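Local structure of epidermal growth factor receptor pathway substrate 8-like protein 1 (Mus musculus, 2CY5) at residues Leu115-Gly118 with Ala119-Arg123. The protein probably serves as an adaptor in epidermal growth factor receptor signalling, using a phosphotyrosine-binding domain of the kind that recognises peptide motifs in partner proteins. Numbering follows the deposited sequence.
Sequences LLLG and AELIR
While Leu-117 and Leu-121 join turn to helix, the flat groups pair on the same first stretch of helix, where the carboxylate of Glu-120 sits at the edge of the Arg-123 guanidinium, its CD in the guanidinium plane. Arg-123 grips side-on, and both nitrogens converge on one oxygen: NE lies 2.6 Å from Glu-120 OE1, and NH2 is 2.9 Å from that same OE1. The two groups are not coplanar: NE meets OE1 from above the carboxylate plane (51° out of it), whereas NH2 arrives nearly along the C-O bond. Two bent bonds thus make an i to i+3 salt bridge.

No hydrogen bond links turn and helix across this step; they meet through van der Waals contacts, one of them between leucine side chains. Leu-121, with CG anti to its own N (chi1 -175°), reaches back until its CD2 lies 3.8 Å from CD2 of Leu-117; the two side chains meet at a slant. Leu-121 CB also lies 3.6 Å from the carbonyl O of Leu-117. One residue on, Ile-122 extends CD1 to 3.6 Å from Gly-118 O. Gly-118, at a positive phi of 64°, redirects the chain after a type I turn closed by its N bonding to Leu-115 O (3.2 Å). The buried N of Ala-119 has no hydrogen-bond partner in the model; N-H groups at a helix start lack a preceding-turn carbonyl.

On the inner side, Ala-119 and Ile-122 pack on Leu-95, and Ile-122 also on Tyr-11 and Val-13. A last strand leading through a tight turn into a C-terminal helix that covers one end of the beta-sandwich is characteristic of the PH superfold, to which PTB domains belong.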
loop_
_atom_site.group_PDB
_atom_site.type_symbol
_atom_site.label_atom_id
_atom_site.label_comp_id
_atom_site.label_asym_id
_atom_site.label_seq_id
_atom_site.Cartn_x
_atom_site.Cartn_y
_atom_site.Cartn_z
ATOM N N LEU A 115 9.798 1.371 -20.847
ATOM C CA LEU A 115 11.075 1.269 -21.525
ATOM C C LEU A 115 10.815 1.225 -23.088
ATOM O O LEU A 115 10.230 2.126 -23.700
ATOM C CB LEU A 115 11.723 0.019 -21.059
ATOM C CG LEU A 115 11.744 0.090 -19.470
ATOM C CD1 LEU A 115 12.183 -1.228 -18.806
ATOM C CD2 LEU A 115 12.811 1.218 -19.175
ATOM N N LEU A 116 11.184 0.115 -23.696
ATOM C CA LEU A 116 11.025 0.089 -25.182
ATOM C C LEU A 116 9.531 0.192 -25.647
ATOM O O LEU A 116 9.232 0.896 -26.610
ATOM C CB LEU A 116 11.700 -1.205 -25.733
ATOM C CG LEU A 116 11.837 -1.174 -27.271
ATOM C CD1 LEU A 116 12.655 -0.038 -27.898
ATOM C CD2 LEU A 116 12.632 -2.492 -27.486
ATOM N N LEU A 117 8.621 -0.435 -24.913
ATOM C CA LEU A 117 7.218 -0.379 -25.231
ATOM C C LEU A 117 6.463 0.889 -24.831
ATOM O O LEU A 117 5.344 1.016 -25.193
ATOM C CB LEU A 117 6.519 -1.665 -24.744
ATOM C CG LEU A 117 7.122 -2.879 -25.530
ATOM C CD1 LEU A 117 6.646 -4.234 -25.026
ATOM C CD2 LEU A 117 6.693 -2.750 -27.072
ATOM N N GLY A 118 7.069 1.873 -24.219
ATOM C CA GLY A 118 6.377 3.136 -23.906
ATOM C C GLY A 118 5.234 2.895 -22.915
ATOM O O GLY A 118 4.813 1.757 -22.665
ATOM N N ALA A 119 4.609 3.947 -22.478
ATOM C CA ALA A 119 3.530 3.882 -21.475
ATOM C C ALA A 119 2.219 3.851 -22.222
ATOM O O ALA A 119 1.238 3.378 -21.711
ATOM C CB ALA A 119 3.535 5.283 -20.588
ATOM N N GLU A 120 2.200 4.402 -23.458
ATOM C CA GLU A 120 0.930 4.465 -24.207
ATOM C C GLU A 120 0.337 3.108 -24.526
ATOM O O GLU A 120 -0.923 2.946 -24.428
ATOM C CB GLU A 120 1.129 5.164 -25.547
ATOM C CG GLU A 120 -0.202 5.393 -26.130
ATOM C CD GLU A 120 -0.957 6.478 -25.324
ATOM O OE1 GLU A 120 -2.216 6.309 -25.290
ATOM O OE2 GLU A 120 -0.269 7.454 -24.788
ATOM N N LEU A 121 1.196 2.180 -24.818
ATOM C CA LEU A 121 0.735 0.803 -25.155
ATOM C C LEU A 121 0.232 0.167 -23.929
ATOM O O LEU A 121 -0.758 -0.559 -23.948
ATOM C CB LEU A 121 1.921 0.007 -25.704
ATOM C CG LEU A 121 1.698 -1.419 -26.228
ATOM C CD1 LEU A 121 0.853 -1.357 -27.464
ATOM C CD2 LEU A 121 2.986 -2.133 -26.632
ATOM N N ILE A 122 0.838 0.486 -22.782
ATOM C CA ILE A 122 0.365 -0.229 -21.537
ATOM C C ILE A 122 -0.952 0.358 -21.072
ATOM O O ILE A 122 -1.826 -0.405 -20.612
ATOM C CB ILE A 122 1.448 -0.142 -20.354
ATOM C CG1 ILE A 122 2.835 -0.754 -20.792
ATOM C CG2 ILE A 122 0.920 -0.907 -19.147
ATOM C CD1 ILE A 122 4.062 -0.345 -19.810
ATOM N N ARG A 123 -1.081 1.700 -21.162
ATOM C CA ARG A 123 -2.331 2.410 -20.882
ATOM C C ARG A 123 -3.474 1.805 -21.710
ATOM O O ARG A 123 -4.528 1.496 -21.144
ATOM C CB ARG A 123 -2.208 3.882 -21.219
ATOM C CG ARG A 123 -3.575 4.607 -21.073
ATOM C CD ARG A 123 -3.495 5.957 -21.718
ATOM N NE ARG A 123 -3.597 5.637 -23.133
ATOM C CZ ARG A 123 -4.738 5.187 -23.670
ATOM N NH1 ARG A 123 -5.831 5.025 -22.923
ATOM N NH2 ARG A 123 -4.760 4.871 -24.949
#